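Local coordinates for protein 23S rRNA (guanine(2535)-N(1))-methyltransferase (Streptomyces viridochromogenes, PDB 1O9G) that methylates N1 of guanine-2535 in 23S ribosomal RNA using S-adenosyl-L-methionine, and so confers resistance to the orthosomycin antibiotic avilamycin, at residues R113-R118 with P122-A127; S13-C18 with A128-R133; V20-A25 with L97-P102. The protein carries 3 engineered substitutions. All blocks are in the same frame, centred on the assembly; numbering follows the deposited sequence.

Interaction 1 (R113-R118 with P122-A127); sequences REQSER and PSYLEA
Gln115 lays its methylene over one face of the Tyr124 ring, a CH-pi contact in which CB of Gln115 stands 3.8 Å from the ring centroid, offset toward the rim. The amide follows the same ring: OE1 of Gln115 lies 3.5 Å from CD1 of Tyr124, and the amide plane is tilted 50° from the ring. Glutamine suits this place because its aliphatic part packs on the aromatic while its polar end remains usable; Arg112 NH1 donates a hydrogen bond to OE1.

Beside this pair, Ser116 occupies the closest passage between the backbones, its CA 5.2 Å from CA of Tyr124. A small side chain here is consistent with the axis separation of 8.1 Å between the short segments. With OG anti to the backbone N (chi1 169°), the serine turns its oxygen to Leu125, whose CG is 3.3 Å from Ser116 OG. Arg113 extends across Leu125 at about a right angle, NH1 coming 4.0 Å from CD2 of the leucine, while its NH2 forms a salt bridge with Glu109 one turn back.

The two segments run antiparallel at 162° and form the tip of an alpha-helical hairpin. Its helices, 102-119 and 122-140, lie in the chain between strands 77-84 and 147-151 of the central sheet, and the centre of this contact lies about 28 Å from the centre of the chain.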
# COMPACT_ATOMS: atom_id res chain seq x y z
N ARG A 113 -5.11 24.50 -8.53
CA ARG A 113 -5.77 25.67 -9.11
C ARG A 113 -4.91 26.92 -9.04
O ARG A 113 -4.86 27.69 -10.01
CB ARG A 113 -7.12 25.93 -8.47
CG ARG A 113 -8.13 24.86 -8.77
CD ARG A 113 -9.54 25.18 -8.38
NE ARG A 113 -10.38 24.01 -8.59
CZ ARG A 113 -10.84 23.61 -9.77
NH1 ARG A 113 -10.58 24.29 -10.88
NH2 ARG A 113 -11.58 22.50 -9.84
N GLU A 114 -4.20 27.10 -7.92
CA GLU A 114 -3.29 28.22 -7.78
C GLU A 114 -2.13 28.10 -8.80
O GLU A 114 -1.73 29.09 -9.41
CB GLU A 114 -2.78 28.37 -6.36
CG GLU A 114 -3.85 28.82 -5.37
CD GLU A 114 -3.40 28.77 -3.92
OE1 GLU A 114 -2.61 27.87 -3.53
OE2 GLU A 114 -3.86 29.64 -3.14
N GLN A 115 -1.61 26.90 -8.98
CA GLN A 115 -0.55 26.65 -9.96
C GLN A 115 -1.03 26.92 -11.38
O GLN A 115 -0.28 27.44 -12.20
CB GLN A 115 -0.02 25.22 -9.82
CG GLN A 115 0.82 25.00 -8.58
CD GLN A 115 1.15 23.54 -8.35
OE1 GLN A 115 0.33 22.69 -8.59
NE2 GLN A 115 2.38 23.27 -7.92
N SER A 116 -2.28 26.56 -11.68
CA SER A 116 -2.91 26.91 -12.95
C SER A 116 -2.87 28.39 -13.16
O SER A 116 -2.48 28.86 -14.24
CB SER A 116 -4.36 26.44 -13.00
OG SER A 116 -5.05 26.99 -14.11
N GLU A 117 -3.30 29.16 -12.18
CA GLU A 117 -3.38 30.59 -12.37
C GLU A 117 -2.01 31.17 -12.58
O GLU A 117 -1.83 32.07 -13.39
CB GLU A 117 -4.09 31.29 -11.20
CG GLU A 117 -5.56 30.93 -11.06
CD GLU A 117 -6.40 31.11 -12.34
OE1 GLU A 117 -6.03 31.87 -13.27
OE2 GLU A 117 -7.47 30.45 -12.37
N ARG A 118 -1.02 30.63 -11.88
CA ARG A 118 0.29 31.18 -11.94
C ARG A 118 0.99 30.80 -13.26
O ARG A 118 1.57 31.67 -13.93
CB ARG A 118 1.11 30.72 -10.78
CG ARG A 118 2.50 31.20 -10.85
CD ARG A 118 3.27 30.93 -9.60
NE ARG A 118 4.67 31.28 -9.81
CZ ARG A 118 5.67 30.86 -9.04
NH1 ARG A 118 5.44 30.09 -7.99
NH2 ARG A 118 6.90 31.23 -9.32
N PRO A 122 -2.12 23.45 -18.96
CA PRO A 122 -3.35 22.68 -18.84
C PRO A 122 -3.32 21.57 -17.80
O PRO A 122 -4.33 21.29 -17.17
CB PRO A 122 -3.53 22.07 -20.24
CG PRO A 122 -2.86 22.91 -21.12
CD PRO A 122 -1.74 23.59 -20.37
N SER A 123 -2.17 20.92 -17.62
CA SER A 123 -2.10 19.79 -16.72
C SER A 123 -2.50 20.15 -15.29
O SER A 123 -2.92 19.28 -14.57
CB SER A 123 -0.71 19.18 -16.69
OG SER A 123 0.24 20.13 -16.33
N TYR A 124 -2.31 21.39 -14.86
CA TYR A 124 -2.63 21.76 -13.47
C TYR A 124 -4.15 21.70 -13.28
O TYR A 124 -4.63 21.31 -12.21
CB TYR A 124 -2.09 23.13 -13.09
CG TYR A 124 -0.59 23.20 -13.03
CD1 TYR A 124 0.11 22.49 -12.07
CD2 TYR A 124 0.11 23.94 -13.93
CE1 TYR A 124 1.48 22.55 -12.01
CE2 TYR A 124 1.51 24.01 -13.90
CZ TYR A 124 2.17 23.30 -12.93
OH TYR A 124 3.54 23.40 -12.92
N LEU A 125 -4.90 22.11 -14.30
CA LEU A 125 -6.36 22.03 -14.23
C LEU A 125 -6.88 20.60 -14.40
O LEU A 125 -7.90 20.26 -13.82
CB LEU A 125 -7.01 22.96 -15.25
CG LEU A 125 -7.01 24.43 -14.91
CD1 LEU A 125 -7.73 25.21 -16.01
CD2 LEU A 125 -7.65 24.73 -13.53
N GLU A 126 -6.19 19.78 -15.18
CA GLU A 126 -6.46 18.34 -15.27
C GLU A 126 -6.30 17.74 -13.86
O GLU A 126 -7.15 16.95 -13.42
CB GLU A 126 -5.54 17.65 -16.28
CG GLU A 126 -5.84 17.93 -17.76
CD GLU A 126 -4.87 17.24 -18.74
OE1 GLU A 126 -3.67 17.60 -18.78
OE2 GLU A 126 -5.30 16.35 -19.48
N ALA A 127 -5.28 18.16 -13.12
CA ALA A 127 -5.04 17.64 -11.79
C ALA A 127 -6.07 18.16 -10.79
O ALA A 127 -6.49 17.43 -9.90
CB ALA A 127 -3.64 17.96 -11.33

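Interaction 2 (S13-C18 with A128-R133); sequences SSDLAC and AQAARR
Asp15 makes the whole contact from the N-terminal loop, meeting Ala130 and Arg133 on one face of helix 122-140. The backbone winds through Asp15: Leu16 N bonds to Ser13 O and Ala17 N to Ser14 O, two overlapping turns that enclose it.

At Asp15, CG stands beside the backbone N (chi1 -69°), which carries the carboxylate to the guanidinium of Arg133. The arginine grips it side-on with two nitrogens: NE of Arg133 is 2.9 Å from OD2 of Asp15, and NH2 of Arg133 is 2.9 Å from OD1. Both bonds are nearly straight, both use the syn side of their oxygen, and the two planar groups are only 24° apart. A bend at chi3 of Arg133 (-70°) swings NE and NH2 round to the acid. Ala130, one turn earlier, supplies just a methyl, its CB 3.6 Å from OD1 of Asp15; so small a residue leaves room for the carboxylate beside the helix.

Leu16 starts out away from the helix segment and packs on Leu71 and Leu72 of helix 64-72 and on Leu134 of helix 122-140, while its backbone O accepts a hydrogen bond from Tyr64 OH. A leucine fits such an apolar position between two helices.

The carboxylate has a second basic partner, since Arg137 NH2 also forms a salt bridge to OD2 of Asp15. Two arginines a helical turn apart therefore share one buried acid, an arrangement that probably stabilises the negative charge of the acid, and that fixes the loop to the helix by directional bonds as well as packing.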
# COMPACT_ATOMS: atom_id res chain seq x y z
N SER A 13 -7.83 4.63 -14.47
CA SER A 13 -7.17 4.92 -13.19
C SER A 13 -6.37 6.22 -13.25
O SER A 13 -5.45 6.43 -12.45
CB SER A 13 -6.25 3.76 -12.79
OG SER A 13 -5.00 3.83 -13.46
N SER A 14 -6.75 7.10 -14.17
CA SER A 14 -5.96 8.28 -14.48
C SER A 14 -5.95 9.27 -13.29
O SER A 14 -4.95 9.92 -13.04
CB SER A 14 -6.41 8.92 -15.81
OG SER A 14 -7.69 9.52 -15.75
N ASP A 15 -7.05 9.36 -12.54
CA ASP A 15 -7.11 10.31 -11.44
C ASP A 15 -6.14 9.94 -10.32
O ASP A 15 -5.73 10.81 -9.57
CB ASP A 15 -8.50 10.39 -10.82
CG ASP A 15 -9.51 11.02 -11.73
OD1 ASP A 15 -9.14 11.54 -12.82
OD2 ASP A 15 -10.72 11.01 -11.45
N LEU A 16 -5.78 8.66 -10.22
CA LEU A 16 -4.85 8.16 -9.20
C LEU A 16 -3.40 8.09 -9.68
O LEU A 16 -2.53 7.64 -8.96
CB LEU A 16 -5.33 6.79 -8.65
CG LEU A 16 -6.61 6.86 -7.82
CD1 LEU A 16 -7.17 5.42 -7.64
CD2 LEU A 16 -6.40 7.56 -6.51
N ALA A 17 -3.13 8.59 -10.88
CA ALA A 17 -1.80 8.52 -11.44
C ALA A 17 -0.81 9.29 -10.57
O ALA A 17 -1.09 10.35 -10.05
CB ALA A 17 -1.76 9.08 -12.85
N CYS A 18 0.39 8.76 -10.44
CA CYS A 18 1.37 9.42 -9.63
C CYS A 18 1.79 10.76 -10.26
O CYS A 18 2.05 10.85 -11.46
CB CYS A 18 2.53 8.48 -9.45
SG CYS A 18 3.67 8.96 -8.15
N ALA A 128 -6.44 19.43 -10.87
CA ALA A 128 -7.43 19.99 -9.95
C ALA A 128 -8.75 19.25 -10.09
O ALA A 128 -9.33 18.90 -9.08
CB ALA A 128 -7.62 21.48 -10.19
N GLN A 129 -9.20 18.98 -11.32
CA GLN A 129 -10.44 18.24 -11.54
C GLN A 129 -10.34 16.79 -11.05
O GLN A 129 -11.32 16.25 -10.54
CB GLN A 129 -10.89 18.31 -13.02
CG GLN A 129 -10.03 17.59 -14.11
CD GLN A 129 -10.51 17.84 -15.55
OE1 GLN A 129 -9.96 18.71 -16.24
NE2 GLN A 129 -11.53 17.10 -16.00
N ALA A 130 -9.18 16.17 -11.19
CA ALA A 130 -8.97 14.82 -10.67
C ALA A 130 -9.13 14.83 -9.14
O ALA A 130 -9.72 13.93 -8.55
CB ALA A 130 -7.60 14.28 -11.08
N ALA A 131 -8.61 15.86 -8.48
CA ALA A 131 -8.70 15.95 -7.01
C ALA A 131 -10.15 16.13 -6.59
O ALA A 131 -10.56 15.56 -5.59
CB ALA A 131 -7.85 17.09 -6.48
N ARG A 132 -10.91 16.93 -7.34
CA ARG A 132 -12.33 17.12 -7.08
C ARG A 132 -13.07 15.79 -7.21
O ARG A 132 -13.85 15.45 -6.33
CB ARG A 132 -12.93 18.15 -8.05
CG ARG A 132 -14.45 18.21 -7.99
CD ARG A 132 -15.06 19.13 -9.05
NE ARG A 132 -14.74 18.72 -10.43
CZ ARG A 132 -15.27 17.66 -11.06
NH1 ARG A 132 -16.14 16.86 -10.44
NH2 ARG A 132 -14.92 17.38 -12.31
N ARG A 133 -12.82 15.04 -8.27
CA ARG A 133 -13.50 13.76 -8.47
C ARG A 133 -13.15 12.75 -7.36
O ARG A 133 -14.04 12.04 -6.83
CB ARG A 133 -13.20 13.15 -9.83
CG ARG A 133 -13.84 13.87 -11.01
CD ARG A 133 -13.70 13.10 -12.28
NE ARG A 133 -12.32 13.07 -12.73
CZ ARG A 133 -11.76 13.95 -13.57
NH1 ARG A 133 -12.47 14.92 -14.13
NH2 ARG A 133 -10.48 13.85 -13.87

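Interaction 3 (V20-A25 with L97-P102); sequences VVLHSA and LALLSP
The carbonyl oxygen of Val21 accepts a hydrogen bond from Arg108 NE, and against the same atom rests the CD1 methyl of Leu99, 3.8 Å from Val21 O. The oxygen also lies 4.0 Å above the plane of the His23 ring, over its centre. The contact belongs to the Rossmann-like methyltransferase fold, where the N-terminal loop 20-25 packs against the turn between helices 87-98 and 102-119.

Leu99 projects from that turn, a type I beta turn from Ala98 to Ser101, overlapped by a bond from Leu100 N to Leu97 O. With CG beside the backbone N and CD1 fully extended (chi2 171°), the leucine reaches into the loop, and this single methyl does the touching. Around it, CG of Leu22 lies 4.0 Å from CD1 of Leu99, and CG1 of Val21 lies 4.3 Å from it. Branched aliphatic residues suit such a buried spot, for they fill it without asking for polar partners.

His23 adds its ring beside the methyl, set obliquely, with ND1 4.1 Å from CD1 of Leu99. Leu105 and Arg108 of helix 102-119 pack on Leu99 as well, and two backbone atoms of the loop are bonded from neighbouring helices: Asn96 OD1 accepts from His23 N, and Arg112 NH2 donates to Val20 O.

Past Leu99 the chain turns into helix 102-119. Ser101 is the N-cap, its OG hydrogen-bonded to Gly104 N; the next position suits Pro102, because a first-turn residue has no helical carbonyl for an N-H to bond. On the loop side, the CD1 methyl of Leu99 also meets the main chain directly, 3.8 Å from CA of Leu22.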
# COMPACT_ATOMS: atom_id res chain seq x y z
N VAL A 20 -0.19 13.53 -10.34
CA VAL A 20 -1.36 14.31 -10.73
C VAL A 20 -1.97 14.86 -9.44
O VAL A 20 -1.73 16.01 -9.09
CB VAL A 20 -2.35 13.45 -11.57
CG1 VAL A 20 -3.65 14.22 -11.90
CG2 VAL A 20 -1.66 12.97 -12.82
N VAL A 21 -2.64 14.01 -8.66
CA VAL A 21 -3.11 14.39 -7.33
C VAL A 21 -2.14 13.81 -6.26
O VAL A 21 -1.57 14.53 -5.42
CB VAL A 21 -4.55 13.92 -7.08
CG1 VAL A 21 -5.05 14.38 -5.67
CG2 VAL A 21 -5.47 14.45 -8.20
N LEU A 22 -1.99 12.50 -6.29
CA LEU A 22 -1.03 11.80 -5.47
C LEU A 22 0.38 12.23 -5.84
O LEU A 22 0.66 12.63 -6.97
CB LEU A 22 -1.23 10.28 -5.55
CG LEU A 22 -2.42 9.75 -4.76
CD1 LEU A 22 -3.78 10.26 -5.19
CD2 LEU A 22 -2.45 8.19 -4.73
N HIS A 23 1.25 12.15 -4.85
CA HIS A 23 2.57 12.76 -4.91
C HIS A 23 3.63 11.78 -5.34
O HIS A 23 3.66 10.64 -4.86
CB HIS A 23 2.94 13.31 -3.54
CG HIS A 23 2.08 14.46 -3.12
ND1 HIS A 23 1.02 14.35 -2.25
CD2 HIS A 23 2.13 15.75 -3.50
CE1 HIS A 23 0.47 15.54 -2.09
NE2 HIS A 23 1.13 16.40 -2.82
N SER A 24 4.48 12.26 -6.26
CA SER A 24 5.62 11.53 -6.82
C SER A 24 6.91 11.91 -6.11
O SER A 24 7.02 12.99 -5.54
CB SER A 24 5.74 11.81 -8.34
OG SER A 24 5.84 13.20 -8.60
N ALA A 25 7.89 11.04 -6.21
CA ALA A 25 9.22 11.25 -5.67
C ALA A 25 10.26 10.72 -6.65
O ALA A 25 10.03 9.71 -7.29
CB ALA A 25 9.33 10.50 -4.37
N LEU A 97 -0.89 10.53 2.57
CA LEU A 97 -1.96 10.15 3.49
C LEU A 97 -2.91 11.29 3.83
O LEU A 97 -4.06 11.06 4.18
CB LEU A 97 -1.44 9.54 4.79
CG LEU A 97 -0.84 8.18 4.65
CD1 LEU A 97 -0.53 7.71 6.07
CD2 LEU A 97 -1.67 7.16 3.97
N ALA A 98 -2.43 12.52 3.74
CA ALA A 98 -3.28 13.69 3.92
C ALA A 98 -4.45 13.67 2.91
O ALA A 98 -5.50 14.25 3.17
CB ALA A 98 -2.49 14.96 3.83
N LEU A 99 -4.25 13.04 1.75
CA LEU A 99 -5.27 12.93 0.73
C LEU A 99 -6.40 11.96 1.05
O LEU A 99 -7.35 11.84 0.28
CB LEU A 99 -4.63 12.54 -0.61
CG LEU A 99 -3.53 13.51 -1.09
CD1 LEU A 99 -2.86 12.89 -2.28
CD2 LEU A 99 -4.10 14.87 -1.42
N LEU A 100 -6.31 11.27 2.18
CA LEU A 100 -7.36 10.34 2.59
C LEU A 100 -8.49 11.03 3.33
O LEU A 100 -9.38 10.35 3.82
CB LEU A 100 -6.78 9.21 3.43
CG LEU A 100 -5.81 8.33 2.66
CD1 LEU A 100 -5.23 7.32 3.57
CD2 LEU A 100 -6.49 7.64 1.46
N SER A 101 -8.46 12.35 3.41
CA SER A 101 -9.63 13.08 3.90
C SER A 101 -10.13 14.06 2.86
O SER A 101 -9.36 14.55 2.03
CB SER A 101 -9.35 13.81 5.20
OG SER A 101 -8.65 15.00 4.94
N PRO A 102 -11.42 14.36 2.86
CA PRO A 102 -11.90 15.44 1.98
C PRO A 102 -11.13 16.75 2.13
O PRO A 102 -10.81 17.36 1.09
CB PRO A 102 -13.37 15.57 2.34
CG PRO A 102 -13.75 14.19 2.82
CD PRO A 102 -12.53 13.71 3.58

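From the N terminus, segment 13-18 comes first and is joined by interaction 2 to helix 122-140, closing a loop of 109 residues. Interaction 3 is nested inside it, bringing 20-25 against 97-102 at the junction of helices 87-98 and 102-119. Interaction 1 lies within the same large loop but follows interaction 3 in series, closing the short hairpin between helices 102-119 and 122-140. The contacts also touch: Val21 of 20-25 packs on Ala130 and Ala131, Val20 on Ala127, and Arg113 on Ala128. Together they lay the N-terminal loop along three successive helices that precede strand 147-151 of the central sheet.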